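Local coordinates for glycoside Hydrolase (Bacteroides uniformis, PDB 5TA0), which probably hydrolyses agarose-derived galactans in the human gut, holding the oligosaccharide neoagarooctaose in the glycan pocket of its alpha/beta barrel, at residues 88-91 with 92-96; 165-168 with 169-172; 172-175 with 176-180; 184-187 with 188-192; 263-266 with 267-271. All blocks are in the same frame, centred on the assembly; numbering follows the deposited sequence. Where two conformers were deposited one is given.

Contact 1: 88-91 with 92-96; sequences IKTV and LRNVK. With SO4 (sulfate ion), chain F.
V91 O receives two backbone amides as helix 86-94 runs out: V95 N lies 2.9 Å from V91 O, and N94 N lies 3.2 Å from V91 O. One turn back the pattern is still regular, with L92 N donating to I88 O over 2.9 Å. The tight flank is here. I88 and L92 press against F175 of helix 170-183, while V91 and V95 turn to helix 107-123, meeting L110 and L113; the CB of V95 also rests 3.3 Å from V91 O.

The other flank is loose and polar. K89 and R93 run side by side, and their closest approach is aliphatic, K89 CG to R93 CD at 4.2 Å. K89 sets off with CG anti to the backbone N (chi1 -167°) and stays extended, carrying NZ to Q141 OE1; the side chain also touches a bound galactose. R93 was built in two conformers, so the place of its guanidinium is less certain. A sulfate, probably from the crystallisation liquor, lies beside T90 and the root of R93, with O2 3.0 Å from T90 OG1, but G86 O competes for that one proton. Altogether this is the C-terminal turn of an amphipathic barrel helix, following strand 80-84, with K89 on the glycan side.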
loop_
_atom_site.group_PDB
_atom_site.type_symbol
_atom_site.label_atom_id
_atom_site.label_comp_id
_atom_site.label_asym_id
_atom_site.label_seq_id
_atom_site.Cartn_x
_atom_site.Cartn_y
_atom_site.Cartn_z
ATOM N N ILE A 88 17.982 9.186 -11.217
ATOM C CA ILE A 88 18.081 8.366 -12.417
ATOM C C ILE A 88 17.514 9.131 -13.638
ATOM O O ILE A 88 18.074 9.048 -14.747
ATOM C CB ILE A 88 17.514 6.942 -12.213
ATOM C CG1 ILE A 88 17.901 6.031 -13.382
ATOM C CG2 ILE A 88 16.002 6.945 -11.975
ATOM C CD1 ILE A 88 17.551 4.588 -13.146
ATOM N N LYS A 89 16.441 9.903 -13.448
ATOM C CA LYS A 89 15.900 10.690 -14.567
ATOM C C LYS A 89 16.906 11.714 -15.058
ATOM O O LYS A 89 17.077 11.874 -16.259
ATOM C CB LYS A 89 14.630 11.421 -14.135
ATOM C CG LYS A 89 13.866 11.993 -15.324
ATOM C CD LYS A 89 12.628 12.732 -14.854
ATOM C CE LYS A 89 11.669 13.046 -15.972
ATOM N NZ LYS A 89 10.658 14.006 -15.433
ATOM N N THR A 90 17.557 12.423 -14.140
ATOM C CA THR A 90 18.553 13.427 -14.529
ATOM C C THR A 90 19.704 12.803 -15.305
ATOM O O THR A 90 20.157 13.359 -16.324
ATOM C CB THR A 90 19.040 14.225 -13.314
ATOM O OG1 THR A 90 17.913 14.902 -12.722
ATOM C CG2 THR A 90 20.072 15.243 -13.705
ATOM N N VAL A 91 20.152 11.634 -14.883
ATOM C CA VAL A 91 21.215 10.964 -15.621
ATOM C C VAL A 91 20.719 10.558 -17.003
ATOM O O VAL A 91 21.377 10.843 -18.003
ATOM C CB VAL A 91 21.783 9.766 -14.841
ATOM C CG1 VAL A 91 22.718 8.946 -15.729
ATOM C CG2 VAL A 91 22.480 10.261 -13.578
ATOM N N LEU A 92 19.548 9.915 -17.101
ATOM C CA LEU A 92 19.017 9.561 -18.411
ATOM C C LEU A 92 18.831 10.740 -19.353
ATOM O O LEU A 92 19.135 10.650 -20.544
ATOM C CB LEU A 92 17.677 8.811 -18.277
ATOM C CG LEU A 92 17.042 8.337 -19.584
ATOM C CD1 LEU A 92 17.979 7.438 -20.385
ATOM C CD2 LEU A 92 15.744 7.602 -19.273
ATOM N N ARG A 93 18.335 11.848 -18.829
ATOM C CA ARG A 93 18.043 12.997 -19.677
ATOM C C ARG A 93 19.289 13.731 -20.160
ATOM O O ARG A 93 19.202 14.502 -21.114
ATOM C CB ARG A 93 17.122 13.973 -18.968
ATOM C CG ARG A 93 15.716 13.430 -18.795
ATOM C CD ARG A 93 14.758 14.557 -18.487
ATOM N NE ARG A 93 14.318 15.216 -19.698
ATOM C CZ ARG A 93 13.939 16.486 -19.774
ATOM N NH1 ARG A 93 13.542 16.968 -20.930
ATOM N NH2 ARG A 93 13.973 17.274 -18.712
ATOM N N ASN A 94 20.429 13.484 -19.512
ATOM C CA ASN A 94 21.684 14.159 -19.855
ATOM C C ASN A 94 22.778 13.288 -20.402
ATOM O O ASN A 94 23.761 13.836 -20.884
ATOM C CB ASN A 94 22.204 14.916 -18.626
ATOM C CG ASN A 94 21.302 16.073 -18.254
ATOM O OD1 ASN A 94 20.378 15.944 -17.414
ATOM N ND2 ASN A 94 21.485 17.168 -18.913
ATOM N N VAL A 95 22.656 11.967 -20.347
ATOM C CA VAL A 95 23.731 11.090 -20.823
ATOM C C VAL A 95 23.865 11.143 -22.345
ATOM O O VAL A 95 22.886 11.204 -23.090
ATOM C CB VAL A 95 23.534 9.667 -20.264
ATOM C CG1 VAL A 95 22.329 8.952 -20.887
ATOM C CG2 VAL A 95 24.801 8.839 -20.407
ATOM N N LYS A 96 25.108 11.082 -22.814
ATOM C CA LYS A 96 25.359 11.087 -24.234
ATOM C C LYS A 96 24.981 9.734 -24.840
ATOM O O LYS A 96 24.902 8.712 -24.131
ATOM C CB LYS A 96 26.814 11.436 -24.515
ATOM C CG LYS A 96 27.084 12.913 -24.234
ATOM C CD LYS A 96 28.563 13.258 -24.135
ATOM C CE LYS A 96 29.267 13.178 -25.483
ATOM N NZ LYS A 96 28.873 14.155 -26.528
HETATM S S SO4 F . 17.715 17.746 -15.540
HETATM O O1 SO4 F . 17.282 16.453 -16.124
HETATM O O2 SO4 F . 17.753 17.584 -14.060
HETATM O O3 SO4 F . 19.040 18.138 -16.038
HETATM O O4 SO4 F . 16.737 18.810 -15.924
#

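Contact 2: 165-168 with 169-172; sequences DEPF and GTAS
G169 follows directly on F168, whose CB lies 3.4 Å from G169 N, and its backbone has turned to a positive phi of 97°. A side chain here would collide with F168 O, so the position calls for glycine. The F168 ring meets K221 in a cation-pi contact, and D162 OD1 takes the amide hydrogen of F168.

T170 carries most of the contact. Its N donates to P167 O over 3.0 Å, closing a type II beta turn from P167 to T170, with G169 in the third place of the turn and at the N-cap position of helix 170-183. The hydroxyl doubles the grip: OG1 sits beside the backbone N (chi1 -67°) and donates to P167 O over 2.7 Å, in the carbonyl plane and on a lone pair. Both donors of T170 thus converge on one oxygen. OG1 also packs against the proline ring, 3.3 Å from P167 CD, and T170 CB rests 3.7 Å from E166 CG. With a valine here, P167 O would lose its hydroxyl donor and the turn would probably be held by the amide bond alone. The T170 side chain also touches T228 and Q232, which sets this end of the helix against helix 219-236.

At A171 the link is through water: a water accepts from A171 N at 2.8 Å and donates to E166 OE2 at 2.7 Å, tying the loop to an amide of the first helical turn. E166 OE2 is shared with S159 OG.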
loop_
_atom_site.group_PDB
_atom_site.type_symbol
_atom_site.label_atom_id
_atom_site.label_comp_id
_atom_site.label_asym_id
_atom_site.label_seq_id
_atom_site.Cartn_x
_atom_site.Cartn_y
_atom_site.Cartn_z
ATOM N N ASP A 165 16.841 -10.187 -31.752
ATOM C CA ASP A 165 18.055 -9.932 -30.971
ATOM C C ASP A 165 17.952 -8.682 -30.096
ATOM O O ASP A 165 18.693 -8.571 -29.123
ATOM C CB ASP A 165 19.283 -9.798 -31.878
ATOM C CG ASP A 165 19.672 -11.109 -32.550
ATOM O OD1 ASP A 165 19.446 -12.197 -31.967
ATOM O OD2 ASP A 165 20.223 -11.024 -33.668
ATOM N N GLU A 166 17.050 -7.760 -30.449
ATOM C CA GLU A 166 16.867 -6.512 -29.692
ATOM C C GLU A 166 15.380 -6.325 -29.410
ATOM O O GLU A 166 14.715 -5.514 -30.047
ATOM C CB GLU A 166 17.455 -5.327 -30.447
ATOM C CG GLU A 166 17.547 -4.078 -29.588
ATOM C CD GLU A 166 17.988 -2.842 -30.324
ATOM O OE1 GLU A 166 18.721 -2.947 -31.325
ATOM O OE2 GLU A 166 17.603 -1.727 -29.915
ATOM N N PRO A 167 14.851 -7.078 -28.431
ATOM C CA PRO A 167 13.440 -6.935 -28.103
ATOM C C PRO A 167 13.139 -5.557 -27.532
ATOM O O PRO A 167 14.020 -4.901 -26.978
ATOM C CB PRO A 167 13.181 -8.034 -27.059
ATOM C CG PRO A 167 14.507 -8.408 -26.571
ATOM C CD PRO A 167 15.463 -8.206 -27.700
ATOM N N PHE A 168 11.900 -5.136 -27.692
ATOM C CA PHE A 168 11.477 -3.794 -27.266
ATOM C C PHE A 168 11.851 -3.499 -25.826
ATOM O O PHE A 168 11.488 -4.218 -24.911
ATOM C CB PHE A 168 9.980 -3.680 -27.430
ATOM C CG PHE A 168 9.447 -2.321 -27.141
ATOM C CD1 PHE A 168 9.731 -1.271 -27.992
ATOM C CD2 PHE A 168 8.619 -2.096 -26.030
ATOM C CE1 PHE A 168 9.226 -0.022 -27.745
ATOM C CE2 PHE A 168 8.123 -0.837 -25.780
ATOM C CZ PHE A 168 8.408 0.186 -26.641
ATOM N N GLY A 169 12.603 -2.419 -25.635
ATOM C CA GLY A 169 13.123 -2.036 -24.341
ATOM C C GLY A 169 14.553 -2.443 -24.030
ATOM O O GLY A 169 15.044 -2.173 -22.934
ATOM N N THR A 170 15.251 -3.103 -24.960
ATOM C CA THR A 170 16.629 -3.532 -24.712
ATOM C C THR A 170 17.502 -2.351 -24.274
ATOM O O THR A 170 18.207 -2.456 -23.263
ATOM C CB THR A 170 17.203 -4.256 -25.933
ATOM O OG1 THR A 170 16.493 -5.506 -26.103
ATOM C CG2 THR A 170 18.666 -4.522 -25.792
ATOM N N ALA A 171 17.446 -1.242 -25.000
ATOM C CA ALA A 171 18.302 -0.099 -24.669
ATOM C C ALA A 171 17.904 0.545 -23.346
ATOM O O ALA A 171 18.758 0.894 -22.535
ATOM C CB ALA A 171 18.307 0.925 -25.778
ATOM N N SER A 172 16.612 0.689 -23.109
ATOM C CA SER A 172 16.113 1.202 -21.848
ATOM C C SER A 172 16.603 0.301 -20.712
ATOM O O SER A 172 17.091 0.795 -19.680
ATOM C CB SER A 172 14.582 1.221 -21.842
ATOM O OG SER A 172 14.086 2.128 -22.828
HETATM O O HOH W 1 16.234 -1.476 -27.560
#

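Contact 3: 172-175 with 176-180; sequences SGEF and YGRYI
E174 and R178, one turn apart on helix 170-183, form a classic i to i+4 salt bridge on a helix of the alpha/beta barrel. The two side chains run alongside each other, and R178 NE donates to E174 OE1 over 2.9 Å at a nearly straight 168°. The oxygen lies close to the guanidinium plane, at its edge, yet the nitrogen meets the carboxylate from above its plane, and the two flat groups are turned 62° apart. E174 OE1 has a second cationic partner in R101 NH1, so this carboxylate is gripped by two arginines and would probably stay ionised despite its burial.

The backbone bonds are those of a regular alpha helix. Y176 N, G177 N and Y179 N donate to S172 O, G173 O and F175 O, the last pair, Y179 N to F175 O, being the shortest at 2.8 Å. G177 O in turn receives N237 ND2 from the loop behind helix 219-236.

Apolar packing fills the opposite flank. F175 and Y179 touch loosely, F175 CZ to Y179 CD2 at 4.3 Å, and Y179 CB lies over one face of the F175 ring. All three aromatic side chains leave with CG anti to the backbone N (Y179 chi1 179°); F175 and Y176 pack on both helix 86-94 and strand 134-140, Y179 on helix 86-94, and Y176 goes on to reach E199 O with its OH. Back on the charged flank, the aliphatic root of R178 packs on the backbone, with R178 CG 3.3 Å from E174 O.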
loop_
_atom_site.group_PDB
_atom_site.type_symbol
_atom_site.label_atom_id
_atom_site.label_comp_id
_atom_site.label_asym_id
_atom_site.label_seq_id
_atom_site.Cartn_x
_atom_site.Cartn_y
_atom_site.Cartn_z
ATOM N N SER A 172 16.612 0.689 -23.109
ATOM C CA SER A 172 16.113 1.202 -21.848
ATOM C C SER A 172 16.603 0.301 -20.712
ATOM O O SER A 172 17.091 0.795 -19.680
ATOM C CB SER A 172 14.582 1.221 -21.842
ATOM O OG SER A 172 14.086 2.128 -22.828
ATOM N N GLY A 173 16.501 -1.013 -20.917
ATOM C CA GLY A 173 16.952 -1.957 -19.906
ATOM C C GLY A 173 18.452 -1.924 -19.623
ATOM O O GLY A 173 18.874 -2.043 -18.484
ATOM N N GLU A 174 19.229 -1.808 -20.682
ATOM C CA GLU A 174 20.671 -1.697 -20.524
ATOM C C GLU A 174 21.011 -0.432 -19.754
ATOM O O GLU A 174 21.860 -0.457 -18.869
ATOM C CB GLU A 174 21.393 -1.725 -21.863
ATOM C CG GLU A 174 22.888 -1.599 -21.695
ATOM C CD GLU A 174 23.680 -1.627 -22.980
ATOM O OE1 GLU A 174 24.657 -0.855 -23.045
ATOM O OE2 GLU A 174 23.393 -2.449 -23.869
ATOM N N PHE A 175 20.364 0.688 -20.095
ATOM C CA PHE A 175 20.566 1.904 -19.320
ATOM C C PHE A 175 20.311 1.620 -17.831
ATOM O O PHE A 175 21.093 2.012 -16.956
ATOM C CB PHE A 175 19.649 3.047 -19.825
ATOM C CG PHE A 175 19.516 4.156 -18.816
ATOM C CD1 PHE A 175 20.548 5.084 -18.619
ATOM C CD2 PHE A 175 18.409 4.227 -17.994
ATOM C CE1 PHE A 175 20.452 6.030 -17.608
ATOM C CE2 PHE A 175 18.332 5.172 -16.992
ATOM C CZ PHE A 175 19.334 6.074 -16.814
ATOM N N TYR A 176 19.165 1.012 -17.536
ATOM C CA TYR A 176 18.788 0.807 -16.124
ATOM C C TYR A 176 19.780 -0.109 -15.407
ATOM O O TYR A 176 20.225 0.171 -14.286
ATOM C CB TYR A 176 17.372 0.245 -16.070
ATOM C CG TYR A 176 16.609 0.337 -14.764
ATOM C CD1 TYR A 176 17.024 1.112 -13.664
ATOM C CD2 TYR A 176 15.387 -0.322 -14.649
ATOM C CE1 TYR A 176 16.239 1.224 -12.520
ATOM C CE2 TYR A 176 14.601 -0.199 -13.509
ATOM C CZ TYR A 176 15.036 0.559 -12.443
ATOM O OH TYR A 176 14.301 0.718 -11.296
ATOM N N GLY A 177 20.129 -1.222 -16.050
ATOM C CA GLY A 177 21.097 -2.153 -15.441
ATOM C C GLY A 177 22.464 -1.507 -15.235
ATOM O O GLY A 177 23.070 -1.669 -14.176
ATOM N N ARG A 178 22.949 -0.763 -16.222
ATOM C CA ARG A 178 24.255 -0.098 -16.087
ATOM C C ARG A 178 24.197 0.974 -15.015
ATOM O O ARG A 178 25.117 1.129 -14.230
ATOM C CB ARG A 178 24.733 0.491 -17.398
ATOM C CG ARG A 178 25.173 -0.525 -18.437
ATOM C CD ARG A 178 25.700 0.217 -19.651
ATOM N NE ARG A 178 26.241 -0.698 -20.638
ATOM C CZ ARG A 178 27.414 -1.306 -20.546
ATOM N NH1 ARG A 178 28.219 -1.049 -19.541
ATOM N NH2 ARG A 178 27.762 -2.186 -21.487
ATOM N N TYR A 179 23.106 1.732 -14.967
ATOM C CA TYR A 179 22.970 2.765 -13.949
ATOM C C TYR A 179 23.144 2.167 -12.554
ATOM O O TYR A 179 23.891 2.699 -11.707
ATOM C CB TYR A 179 21.575 3.433 -14.054
ATOM C CG TYR A 179 21.347 4.493 -13.004
ATOM C CD1 TYR A 179 20.807 4.160 -11.769
ATOM C CD2 TYR A 179 21.723 5.799 -13.239
ATOM C CE1 TYR A 179 20.656 5.115 -10.771
ATOM C CE2 TYR A 179 21.533 6.785 -12.275
ATOM C CZ TYR A 179 21.019 6.437 -11.041
ATOM O OH TYR A 179 20.845 7.378 -10.062
ATOM N N ILE A 180 22.422 1.100 -12.284
ATOM C CA ILE A 180 22.442 0.452 -10.970
ATOM C C ILE A 180 23.868 -0.018 -10.663
ATOM O O ILE A 180 24.407 0.252 -9.580
ATOM C CB ILE A 180 21.428 -0.709 -10.881
ATOM C CG1 ILE A 180 19.984 -0.208 -11.014
ATOM C CG2 ILE A 180 21.592 -1.498 -9.587
ATOM C CD1 ILE A 180 19.028 -1.279 -11.481
#

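Contact 4: 184-187 with 188-192; sequences FGEG and GESGE. With EDO (1,2-ethanediol), chain J.
S190 OG ties the two halves of this loop together, taking the amide of E186 at 2.9 Å (E186 N to S190 OG) and giving its own proton to G187 O at 2.7 Å. The loop is a hairpin-like reversal with a G1 beta bulge, in which G187 and G188 both face G191. It lies between helix 170-183 and strand 197-199 of the barrel. S190 N joins its hydroxyl on G187 O, over 3.0 Å, and both reach that oxygen from the same face of its plane. The hydroxyl can do this because it stands between the backbone N and the carbonyl carbon, chi1 78°.

Further along, G185 N donates to E192 O over 2.8 Å, while G187 N to G191 O is a weak bond. Glycine is needed at several points: a side chain on G185 would run into S190 O, and G187 and G191 have backbone angles that would jam one against the preceding carbonyl.

Next outward, F184 and E192 lie alongside each other, the ring and carboxylate planes almost perpendicular, with E192 O at the ring edge. L136 and L138 of strand 134-140 touch the ring. Y183 OH holds E192 OE1, and E131 OE1 takes the amide of G188. An ethanediol, probably from the crystallisation liquor, bridges both carboxylate oxygens and is also hydrogen-bonded to N56 ND2: its O1 donates to E192 OE1 at 2.7 Å and its O2 to E192 OE2 at 2.9 Å. Back inside the turn, G185 CA points a hydrogen at S190 O, 3.4 Å away, at 168°.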
loop_
_atom_site.group_PDB
_atom_site.type_symbol
_atom_site.label_atom_id
_atom_site.label_comp_id
_atom_site.label_asym_id
_atom_site.label_seq_id
_atom_site.Cartn_x
_atom_site.Cartn_y
_atom_site.Cartn_z
ATOM N N PHE A 184 25.665 2.597 -7.589
ATOM C CA PHE A 184 25.537 2.093 -6.196
ATOM C C PHE A 184 26.784 1.336 -5.751
ATOM O O PHE A 184 27.457 0.691 -6.553
ATOM C CB PHE A 184 24.302 1.210 -6.049
ATOM C CG PHE A 184 22.991 1.947 -6.271
ATOM C CD1 PHE A 184 22.429 2.734 -5.270
ATOM C CD2 PHE A 184 22.357 1.882 -7.509
ATOM C CE1 PHE A 184 21.232 3.405 -5.497
ATOM C CE2 PHE A 184 21.187 2.570 -7.747
ATOM C CZ PHE A 184 20.615 3.313 -6.730
ATOM N N GLY A 185 27.047 1.399 -4.457
ATOM C CA GLY A 185 28.104 0.606 -3.821
ATOM C C GLY A 185 27.541 -0.253 -2.725
ATOM O O GLY A 185 26.481 -0.841 -2.872
ATOM N N GLU A 186 28.255 -0.301 -1.593
ATOM C CA GLU A 186 27.929 -1.164 -0.467
ATOM C C GLU A 186 27.785 -0.382 0.844
ATOM O O GLU A 186 27.807 -0.976 1.931
ATOM C CB GLU A 186 29.020 -2.248 -0.313
ATOM C CG GLU A 186 29.157 -3.191 -1.501
ATOM C CD GLU A 186 29.890 -2.593 -2.689
ATOM O OE1 GLU A 186 30.901 -1.869 -2.516
ATOM O OE2 GLU A 186 29.435 -2.844 -3.830
ATOM N N GLY A 187 27.602 0.927 0.743
ATOM C CA GLY A 187 27.421 1.775 1.899
ATOM C C GLY A 187 28.577 2.718 2.159
ATOM O O GLY A 187 29.749 2.408 1.853
ATOM N N GLY A 188 28.260 3.886 2.693
ATOM C CA GLY A 188 29.268 4.815 3.163
ATOM C C GLY A 188 30.262 5.213 2.103
ATOM O O GLY A 188 29.893 5.637 1.003
ATOM N N GLU A 189 31.548 5.095 2.437
ATOM C CA GLU A 189 32.599 5.538 1.516
ATOM C C GLU A 189 32.779 4.628 0.300
ATOM O O GLU A 189 33.556 4.957 -0.600
ATOM C CB GLU A 189 33.909 5.772 2.287
ATOM C CG GLU A 189 33.737 6.900 3.295
ATOM C CD GLU A 189 35.018 7.308 3.994
ATOM O OE1 GLU A 189 35.819 6.416 4.343
ATOM O OE2 GLU A 189 35.191 8.526 4.208
ATOM N N SER A 190 32.056 3.507 0.248
ATOM C CA SER A 190 31.994 2.673 -0.957
ATOM C C SER A 190 30.852 3.058 -1.907
ATOM O O SER A 190 30.758 2.520 -2.992
ATOM C CB SER A 190 31.839 1.209 -0.581
ATOM O OG SER A 190 30.507 0.873 -0.202
ATOM N N GLY A 191 30.001 3.982 -1.502
ATOM C CA GLY A 191 28.875 4.413 -2.330
ATOM C C GLY A 191 27.548 4.043 -1.704
ATOM O O GLY A 191 27.483 3.324 -0.721
ATOM N N GLU A 192 26.472 4.572 -2.288
ATOM C CA GLU A 192 25.128 4.351 -1.754
ATOM C C GLU A 192 24.760 2.870 -1.819
ATOM O O GLU A 192 24.978 2.229 -2.828
ATOM C CB GLU A 192 24.135 5.174 -2.572
ATOM C CG GLU A 192 22.715 5.062 -2.045
ATOM C CD GLU A 192 21.731 5.985 -2.728
ATOM O OE1 GLU A 192 22.100 7.062 -3.214
ATOM O OE2 GLU A 192 20.517 5.631 -2.723
HETATM C C1 EDO J . 19.508 8.977 -4.978
HETATM O O1 EDO J . 20.274 9.024 -3.780
HETATM C C2 EDO J . 18.660 7.730 -4.966
HETATM O O2 EDO J . 19.455 6.572 -5.212
#

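Contact 5: 263-266 with 267-271; sequences RWKQ and FIDIA
F267 turns the edge of its ring to the face of W264, a T-shaped pair with the planes 83° apart and 5.2 Å between the centroids of the phenyl ring and the indole's six-membered ring. F267 CD2 comes to 3.6 Å from W264 CZ3. I268 takes the indole from another direction, crossing it at about a right angle, so that I268 CG1 meets the ring edge at W264 CE3, 3.9 Å away. One residue is thus fitted against the face of the indole and the other against its rim.

On the polar flank K265 and D269 cross each other. K265, bent at chi2 (-99°), curls back so that NZ meets the syn lone pair of D269 OD2 at 2.6 Å; K265 was modelled in two conformers, and this salt bridge is described for one. A water donates to D269 OD2 at 2.7 Å and to Q266 OE1 at 2.8 Å, linking the two side chains, and Q266 NE2 bonds to N261 O. Y310 OH bonds to both D269 OD1 and K265 NZ. Replacing D269 by an alanine would strip K265 of its charged mate, and its ammonium group would probably be freer to swing, with Y310 OH its remaining named partner.

The main chain begins its turns at R263 O, which takes F267 N over 2.8 Å. Helix 264-271 lies between helix 219-236, where F223 and H226 meet F267, and helix 298-315, which covers I268 and D269; on the sheet side W264 stacks on Y245 of strand 242-247 and packs on F278 and I280 of strand 277-285.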
loop_
_atom_site.group_PDB
_atom_site.type_symbol
_atom_site.label_atom_id
_atom_site.label_comp_id
_atom_site.label_asym_id
_atom_site.label_seq_id
_atom_site.Cartn_x
_atom_site.Cartn_y
_atom_site.Cartn_z
ATOM N N ARG A 263 -5.695 -5.638 -18.849
ATOM C CA ARG A 263 -4.571 -5.027 -18.140
ATOM C C ARG A 263 -3.938 -6.028 -17.167
ATOM O O ARG A 263 -3.098 -6.818 -17.599
ATOM C CB ARG A 263 -4.988 -3.695 -17.530
ATOM C CG ARG A 263 -5.447 -2.703 -18.575
ATOM C CD ARG A 263 -5.716 -1.377 -17.938
ATOM N NE ARG A 263 -6.319 -0.455 -18.887
ATOM C CZ ARG A 263 -6.229 0.870 -18.821
ATOM N NH1 ARG A 263 -5.489 1.474 -17.911
ATOM N NH2 ARG A 263 -6.855 1.612 -19.735
ATOM N N TRP A 264 -4.337 -6.038 -15.896
ATOM C CA TRP A 264 -3.700 -6.951 -14.924
ATOM C C TRP A 264 -3.725 -8.428 -15.322
ATOM O O TRP A 264 -2.729 -9.140 -15.115
ATOM C CB TRP A 264 -4.199 -6.722 -13.475
ATOM C CG TRP A 264 -3.266 -5.777 -12.763
ATOM C CD1 TRP A 264 -3.370 -4.421 -12.682
ATOM C CD2 TRP A 264 -2.027 -6.123 -12.167
ATOM N NE1 TRP A 264 -2.286 -3.896 -12.003
ATOM C CE2 TRP A 264 -1.441 -4.923 -11.693
ATOM C CE3 TRP A 264 -1.372 -7.339 -11.935
ATOM C CZ2 TRP A 264 -0.190 -4.898 -11.091
ATOM C CZ3 TRP A 264 -0.135 -7.307 -11.314
ATOM C CH2 TRP A 264 0.431 -6.097 -10.887
ATOM N N LYS A 265 -4.823 -8.905 -15.914
ATOM C CA LYS A 265 -4.845 -10.289 -16.388
ATOM C C LYS A 265 -3.701 -10.539 -17.386
ATOM O O LYS A 265 -2.970 -11.528 -17.283
ATOM C CB LYS A 265 -6.209 -10.645 -16.995
ATOM C CG LYS A 265 -6.371 -12.113 -17.416
ATOM C CD LYS A 265 -6.153 -12.244 -18.928
ATOM C CE LYS A 265 -6.717 -13.496 -19.613
ATOM N NZ LYS A 265 -6.036 -14.768 -19.332
ATOM N N GLN A 266 -3.576 -9.657 -18.377
ATOM C CA GLN A 266 -2.534 -9.770 -19.382
ATOM C C GLN A 266 -1.145 -9.588 -18.824
ATOM O O GLN A 266 -0.214 -10.262 -19.270
ATOM C CB GLN A 266 -2.760 -8.769 -20.533
ATOM C CG GLN A 266 -4.088 -8.895 -21.267
ATOM C CD GLN A 266 -4.346 -10.278 -21.822
ATOM O OE1 GLN A 266 -3.438 -10.955 -22.309
ATOM N NE2 GLN A 266 -5.581 -10.725 -21.703
ATOM N N PHE A 267 -0.972 -8.665 -17.866
ATOM C CA PHE A 267 0.339 -8.480 -17.277
ATOM C C PHE A 267 0.806 -9.751 -16.540
ATOM O O PHE A 267 1.934 -10.201 -16.710
ATOM C CB PHE A 267 0.350 -7.297 -16.324
ATOM C CG PHE A 267 1.679 -7.061 -15.662
ATOM C CD1 PHE A 267 2.795 -6.689 -16.382
ATOM C CD2 PHE A 267 1.814 -7.196 -14.289
ATOM C CE1 PHE A 267 4.012 -6.435 -15.764
ATOM C CE2 PHE A 267 3.034 -6.972 -13.671
ATOM C CZ PHE A 267 4.126 -6.593 -14.392
ATOM N N ILE A 268 -0.106 -10.371 -15.786
ATOM C CA ILE A 268 0.222 -11.620 -15.120
ATOM C C ILE A 268 0.548 -12.687 -16.166
ATOM O O ILE A 268 1.537 -13.414 -15.995
ATOM C CB ILE A 268 -0.916 -12.033 -14.155
ATOM C CG1 ILE A 268 -0.952 -11.045 -12.966
ATOM C CG2 ILE A 268 -0.793 -13.477 -13.703
ATOM C CD1 ILE A 268 -2.192 -11.138 -12.096
ATOM N N ASP A 269 -0.264 -12.776 -17.230
ATOM C CA ASP A 269 -0.034 -13.802 -18.254
ATOM C C ASP A 269 1.274 -13.619 -19.016
ATOM O O ASP A 269 1.916 -14.591 -19.374
ATOM C CB ASP A 269 -1.170 -13.805 -19.269
ATOM C CG ASP A 269 -2.475 -14.348 -18.726
ATOM O OD1 ASP A 269 -2.528 -14.892 -17.597
ATOM O OD2 ASP A 269 -3.494 -14.211 -19.429
ATOM N N ILE A 270 1.656 -12.375 -19.259
ATOM C CA ILE A 270 2.828 -12.065 -20.096
ATOM C C ILE A 270 4.122 -11.995 -19.309
ATOM O O ILE A 270 5.126 -12.607 -19.699
ATOM C CB ILE A 270 2.602 -10.744 -20.846
ATOM C CG1 ILE A 270 1.502 -10.924 -21.892
ATOM C CG2 ILE A 270 3.872 -10.242 -21.530
ATOM C CD1 ILE A 270 0.940 -9.586 -22.357
ATOM N N ALA A 271 4.104 -11.245 -18.202
ATOM C CA ALA A 271 5.328 -10.888 -17.482
ATOM C C ALA A 271 5.333 -11.425 -16.051
ATOM O O ALA A 271 6.358 -11.303 -15.386
ATOM C CB ALA A 271 5.476 -9.378 -17.476
HETATM O O HOH W 2 -3.415 -13.715 -22.041
#

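The five contacts follow one another along the chain, and all belong to the barrel built round the parallel sheet that runs from strand 50-51 to strand 364-369. Contacts 2 and 3 share S172 and helix 170-183, their centres 11 Å apart; contact 4 is the loop that follows this helix. Contact 1, on helix 86-94, packs directly against contact 3, I88 reaching Y176 and Y179, and Y179 also touches F184 of contact 4. Contact 5 touches none of the others; its centre is 20 Å from that of contact 2 and 36 Å from that of contact 4. Contacts 1, 3 and 4 thus pack together in one part of the barrel, where K89 of contact 1 touches the bound glycan.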